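Local coordinates for protein xyloglucan-specific endo-beta-1,4-glucanase BoGH5A (Bacteroides ovatus, PDB 3ZMR) that hydrolyses internal beta-1,4-glucosidic linkages in the backbone of xyloglucan, with retention of configuration, to release xyloglucan oligosaccharides, at residues V96-M110 against N290-R302. Numbering follows the deposited sequence.
Sequences VPAYDEYIAPDNTGM and NTVRATGGRNHYR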
loop_
_atom_site.group_PDB
_atom_site.type_symbol
_atom_site.label_atom_id
_atom_site.label_comp_id
_atom_site.label_asym_id
_atom_site.label_seq_id
_atom_site.Cartn_x
_atom_site.Cartn_y
_atom_site.Cartn_z
ATOM N N VAL A 96 -7.888 -18.703 -0.155
ATOM C CA VAL A 96 -7.090 -18.190 -1.264
ATOM C C VAL A 96 -7.513 -18.867 -2.572
ATOM O O VAL A 96 -7.984 -19.992 -2.551
ATOM C CB VAL A 96 -5.544 -18.404 -1.033
ATOM C CG1 VAL A 96 -5.121 -17.767 0.278
ATOM C CG2 VAL A 96 -5.122 -19.883 -1.044
ATOM N N PRO A 97 -7.345 -18.176 -3.725
ATOM C CA PRO A 97 -7.543 -18.860 -5.025
ATOM C C PRO A 97 -6.701 -20.119 -5.159
ATOM O O PRO A 97 -5.654 -20.207 -4.555
ATOM C CB PRO A 97 -7.082 -17.819 -6.057
ATOM C CG PRO A 97 -7.106 -16.508 -5.343
ATOM C CD PRO A 97 -6.864 -16.792 -3.896
ATOM N N ALA A 98 -7.182 -21.080 -5.950
ATOM C CA ALA A 98 -6.470 -22.335 -6.168
ATOM C C ALA A 98 -5.541 -22.198 -7.360
ATOM O O ALA A 98 -6.030 -22.005 -8.493
ATOM C CB ALA A 98 -7.461 -23.471 -6.378
ATOM N N TYR A 99 -4.227 -22.279 -7.115
ATOM C CA TYR A 99 -3.215 -22.273 -8.219
ATOM C C TYR A 99 -2.530 -23.617 -8.350
ATOM O O TYR A 99 -2.139 -24.234 -7.359
ATOM C CB TYR A 99 -2.080 -21.246 -8.043
ATOM C CG TYR A 99 -2.432 -19.778 -8.183
ATOM C CD1 TYR A 99 -3.598 -19.350 -8.760
ATOM C CD2 TYR A 99 -1.561 -18.817 -7.676
ATOM C CE1 TYR A 99 -3.882 -18.002 -8.875
ATOM C CE2 TYR A 99 -1.827 -17.474 -7.784
ATOM C CZ TYR A 99 -3.001 -17.060 -8.358
ATOM O OH TYR A 99 -3.288 -15.717 -8.497
ATOM N N ASP A 100 -2.366 -24.066 -9.589
ATOM C CA ASP A 100 -1.667 -25.350 -9.820
ATOM C C ASP A 100 -0.224 -25.361 -9.262
ATOM O O ASP A 100 0.296 -26.381 -8.854
ATOM C CB ASP A 100 -1.622 -25.669 -11.312
ATOM C CG ASP A 100 -2.988 -25.999 -11.902
ATOM O OD1 ASP A 100 -3.964 -26.191 -11.147
ATOM O OD2 ASP A 100 -3.069 -26.069 -13.143
ATOM N N GLU A 101 0.379 -24.175 -9.216
ATOM C CA GLU A 101 1.749 -23.984 -8.805
ATOM C C GLU A 101 1.920 -23.903 -7.277
ATOM O O GLU A 101 3.055 -23.833 -6.775
ATOM C CB GLU A 101 2.309 -22.685 -9.425
ATOM C CG GLU A 101 2.331 -22.643 -10.946
ATOM C CD GLU A 101 1.061 -22.172 -11.610
ATOM O OE1 GLU A 101 -0.001 -22.030 -10.977
ATOM O OE2 GLU A 101 1.147 -21.923 -12.838
ATOM N N TYR A 102 0.806 -23.900 -6.544
ATOM C CA TYR A 102 0.833 -23.844 -5.076
ATOM C C TYR A 102 1.752 -24.900 -4.473
ATOM O O TYR A 102 1.756 -26.065 -4.885
ATOM C CB TYR A 102 -0.567 -24.042 -4.527
ATOM C CG TYR A 102 -0.690 -24.089 -3.029
ATOM C CD1 TYR A 102 -0.783 -22.931 -2.253
ATOM C CD2 TYR A 102 -0.751 -25.317 -2.381
ATOM C CE1 TYR A 102 -0.963 -23.020 -0.872
ATOM C CE2 TYR A 102 -0.910 -25.411 -1.020
ATOM C CZ TYR A 102 -0.994 -24.269 -0.267
ATOM O OH TYR A 102 -1.198 -24.381 1.085
ATOM N N ILE A 103 2.486 -24.494 -3.454
ATOM C CA ILE A 103 3.195 -25.431 -2.617
ATOM C C ILE A 103 2.845 -25.126 -1.164
ATOM O O ILE A 103 2.425 -24.025 -0.816
ATOM C CB ILE A 103 4.728 -25.424 -2.841
ATOM C CG1 ILE A 103 5.354 -24.109 -2.382
ATOM C CG2 ILE A 103 5.081 -25.758 -4.297
ATOM C CD1 ILE A 103 6.884 -24.062 -2.544
ATOM N N ALA A 104 3.024 -26.116 -0.299
ATOM C CA ALA A 104 2.602 -26.005 1.078
ATOM C C ALA A 104 3.301 -24.829 1.773
ATOM O O ALA A 104 4.438 -24.477 1.422
ATOM C CB ALA A 104 2.921 -27.272 1.816
ATOM N N PRO A 105 2.660 -24.251 2.791
ATOM C CA PRO A 105 3.306 -23.176 3.543
ATOM C C PRO A 105 4.659 -23.644 4.094
ATOM O O PRO A 105 4.832 -24.798 4.505
ATOM C CB PRO A 105 2.292 -22.882 4.646
ATOM C CG PRO A 105 0.972 -23.173 3.984
ATOM C CD PRO A 105 1.276 -24.448 3.244
ATOM N N ASP A 106 5.595 -22.709 4.142
ATOM C CA ASP A 106 6.981 -22.967 4.579
ATOM C C ASP A 106 7.453 -21.784 5.392
ATOM O O ASP A 106 7.524 -20.668 4.878
ATOM C CB ASP A 106 7.880 -23.202 3.347
ATOM C CG ASP A 106 9.304 -23.624 3.674
ATOM O OD1 ASP A 106 9.697 -23.590 4.856
ATOM O OD2 ASP A 106 10.023 -23.986 2.719
ATOM N N ASN A 107 7.739 -21.989 6.671
ATOM C CA ASN A 107 8.257 -20.913 7.520
ATOM C C ASN A 107 9.779 -20.798 7.605
ATOM O O ASN A 107 10.309 -20.076 8.458
ATOM C CB ASN A 107 7.644 -20.987 8.913
ATOM C CG ASN A 107 8.190 -22.121 9.745
ATOM O OD1 ASN A 107 9.073 -22.828 9.325
ATOM N ND2 ASN A 107 7.683 -22.260 10.950
ATOM N N THR A 108 10.474 -21.472 6.702
ATOM C CA THR A 108 11.933 -21.375 6.651
ATOM C C THR A 108 12.339 -19.929 6.404
ATOM O O THR A 108 11.936 -19.326 5.412
ATOM C CB THR A 108 12.540 -22.296 5.589
ATOM O OG1 THR A 108 12.111 -23.634 5.840
ATOM C CG2 THR A 108 14.059 -22.242 5.637
ATOM N N GLY A 109 13.117 -19.373 7.320
ATOM C CA GLY A 109 13.536 -17.966 7.196
ATOM C C GLY A 109 12.458 -16.938 7.471
ATOM O O GLY A 109 12.691 -15.749 7.290
ATOM N N MET A 110 11.308 -17.407 7.964
ATOM C CA MET A 110 10.140 -16.576 8.234
ATOM C C MET A 110 9.937 -16.550 9.748
ATOM O O MET A 110 9.292 -17.431 10.319
ATOM C CB MET A 110 8.879 -17.064 7.500
ATOM C CG MET A 110 9.102 -17.457 6.052
ATOM S SD MET A 110 9.896 -16.247 4.994
ATOM C CE MET A 110 8.548 -15.136 4.657
ATOM N N ASN A 290 -4.408 -11.896 -2.277
ATOM C CA ASN A 290 -4.926 -13.188 -2.738
ATOM C C ASN A 290 -3.895 -13.925 -3.592
ATOM O O ASN A 290 -3.657 -15.098 -3.417
ATOM C CB ASN A 290 -6.184 -13.012 -3.590
ATOM C CG ASN A 290 -7.387 -12.570 -2.808
ATOM O OD1 ASN A 290 -7.401 -12.563 -1.563
ATOM N ND2 ASN A 290 -8.440 -12.202 -3.560
ATOM N N THR A 291 -3.325 -13.193 -4.551
ATOM C CA THR A 291 -2.405 -13.752 -5.529
ATOM C C THR A 291 -1.121 -14.276 -4.866
ATOM O O THR A 291 -0.690 -15.381 -5.127
ATOM C CB THR A 291 -2.065 -12.684 -6.612
ATOM O OG1 THR A 291 -3.271 -12.227 -7.257
ATOM C CG2 THR A 291 -1.060 -13.208 -7.649
ATOM N N VAL A 292 -0.536 -13.461 -3.976
ATOM C CA VAL A 292 0.692 -13.878 -3.303
ATOM C C VAL A 292 0.422 -15.108 -2.431
ATOM O O VAL A 292 1.154 -16.099 -2.483
ATOM C CB VAL A 292 1.295 -12.727 -2.474
ATOM C CG1 VAL A 292 2.489 -13.204 -1.646
ATOM C CG2 VAL A 292 1.690 -11.571 -3.399
ATOM N N ARG A 293 -0.643 -15.030 -1.640
ATOM C CA ARG A 293 -0.941 -16.144 -0.707
ATOM C C ARG A 293 -1.263 -17.457 -1.447
ATOM O O ARG A 293 -0.915 -18.534 -0.968
ATOM C CB ARG A 293 -2.073 -15.784 0.251
ATOM C CG ARG A 293 -1.786 -14.594 1.177
ATOM C CD ARG A 293 -0.539 -14.728 2.056
ATOM N NE ARG A 293 -0.484 -13.606 2.996
ATOM C CZ ARG A 293 0.619 -12.991 3.425
ATOM N NH1 ARG A 293 1.812 -13.377 2.984
ATOM N NH2 ARG A 293 0.527 -11.972 4.254
ATOM N N ALA A 294 -1.874 -17.330 -2.624
ATOM C CA ALA A 294 -2.263 -18.485 -3.427
ATOM C C ALA A 294 -1.032 -19.267 -3.955
ATOM O O ALA A 294 -1.147 -20.397 -4.437
ATOM C CB ALA A 294 -3.178 -18.086 -4.574
ATOM N N THR A 295 0.139 -18.645 -3.917
ATOM C CA THR A 295 1.363 -19.353 -4.332
ATOM C C THR A 295 1.967 -20.244 -3.245
ATOM O O THR A 295 2.795 -21.126 -3.508
ATOM C CB THR A 295 2.427 -18.402 -4.906
ATOM O OG1 THR A 295 2.936 -17.527 -3.902
ATOM C CG2 THR A 295 1.866 -17.597 -6.067
ATOM N N GLY A 296 1.585 -19.985 -2.008
ATOM C CA GLY A 296 2.046 -20.773 -0.893
ATOM C C GLY A 296 3.520 -20.668 -0.604
ATOM O O GLY A 296 4.148 -19.631 -0.834
ATOM N N GLY A 297 4.117 -21.743 -0.090
ATOM C CA GLY A 297 5.503 -21.711 0.346
ATOM C C GLY A 297 5.735 -20.593 1.351
ATOM O O GLY A 297 4.885 -20.289 2.203
ATOM N N ARG A 298 6.898 -19.961 1.272
ATOM C CA ARG A 298 7.200 -18.840 2.173
ATOM C C ARG A 298 6.271 -17.636 1.926
ATOM O O ARG A 298 6.139 -16.760 2.792
ATOM C CB ARG A 298 8.649 -18.427 2.010
ATOM C CG ARG A 298 9.648 -19.448 2.551
ATOM C CD ARG A 298 11.035 -18.965 2.225
ATOM N NE ARG A 298 12.163 -19.826 2.556
ATOM C CZ ARG A 298 12.551 -20.882 1.872
ATOM N NH1 ARG A 298 11.833 -21.375 0.856
ATOM N NH2 ARG A 298 13.700 -21.475 2.235
ATOM N N ASN A 299 5.659 -17.576 0.741
ATOM C CA ASN A 299 4.720 -16.508 0.426
ATOM C C ASN A 299 3.436 -16.574 1.260
ATOM O O ASN A 299 2.691 -15.626 1.348
ATOM C CB ASN A 299 4.358 -16.485 -1.051
ATOM C CG ASN A 299 5.495 -15.979 -1.928
ATOM O OD1 ASN A 299 6.447 -15.325 -1.472
ATOM N ND2 ASN A 299 5.387 -16.262 -3.191
ATOM N N HIS A 300 3.194 -17.702 1.897
ATOM C CA HIS A 300 2.106 -17.808 2.877
ATOM C C HIS A 300 2.328 -16.868 4.060
ATOM O O HIS A 300 1.386 -16.293 4.573
ATOM C CB HIS A 300 2.004 -19.258 3.366
ATOM C CG HIS A 300 0.900 -19.506 4.352
ATOM N ND1 HIS A 300 -0.397 -19.684 3.954
ATOM C CD2 HIS A 300 0.891 -19.568 5.707
ATOM C CE1 HIS A 300 -1.161 -19.903 5.013
ATOM N NE2 HIS A 300 -0.407 -19.828 6.090
ATOM N N TYR A 301 3.599 -16.692 4.432
ATOM C CA TYR A 301 4.010 -15.965 5.626
ATOM C C TYR A 301 4.632 -14.587 5.369
ATOM O O TYR A 301 4.894 -13.840 6.324
ATOM C CB TYR A 301 5.044 -16.793 6.385
ATOM C CG TYR A 301 4.516 -18.094 6.952
ATOM C CD1 TYR A 301 3.642 -18.103 8.057
ATOM C CD2 TYR A 301 4.880 -19.320 6.410
ATOM C CE1 TYR A 301 3.174 -19.281 8.623
ATOM C CE2 TYR A 301 4.408 -20.499 6.968
ATOM C CZ TYR A 301 3.553 -20.456 8.053
ATOM O OH TYR A 301 3.101 -21.633 8.591
ATOM N N ARG A 302 4.924 -14.272 4.105
ATOM C CA ARG A 302 5.686 -13.069 3.793
ATOM C C ARG A 302 4.941 -11.840 4.253
ATOM O O ARG A 302 3.711 -11.768 4.177
ATOM C CB ARG A 302 5.944 -13.024 2.297
ATOM C CG ARG A 302 6.874 -11.922 1.849
ATOM C CD ARG A 302 7.319 -11.974 0.360
ATOM N NE ARG A 302 7.771 -13.305 -0.017
ATOM C CZ ARG A 302 8.891 -13.892 0.414
ATOM N NH1 ARG A 302 9.797 -13.255 1.180
ATOM N NH2 ARG A 302 9.115 -15.168 0.110
HETATM O O HOH W 1 -3.481 -21.804 -4.373
HETATM O O HOH W 2 14.962 -19.310 3.876
#
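I103 and G296 form a single parallel bridge: I103 O accepts from G297 N (2.9 Å), I103 N gives a weak hydrogen bond to T295 O, and D106 N another to G297 O. Segment 96-110 thus runs alongside a helix's C-terminal end and the turns after it; G296, with positive phi and no side chain, lets I103 O come within 3.3 Å of its CA. Side chains pack along the whole length. First, A294 CB sits over a face of the Y99 ring, 3.7 Å from its centroid, and a water links P97 O, Y99 N and A294 O. Midway, P105 lays CG over the H300 ring, 3.8 Å from its centroid. Beyond, N107 CB covers a face of Y301, with D106 O at that ring's edge. Extended R298 runs beside D106, whose OD2 lies over the guanidinium face, a long, purely electrostatic pairing; R298 NE makes a weak hydrogen bond to T108 O. M110, bent at chi2 (-53°) and chi3, curls CE to 3.6 Å from R302 CA. The chain leading from BACON strand 85-91 to helix 115-122 thereby packs on the GH5 (beta/alpha)8 barrel, where helix 275-293 leads to strand 304-307; on helix 227-248, E238 hydrogen-bonds Y99 OH and K242 salt-bridges E101.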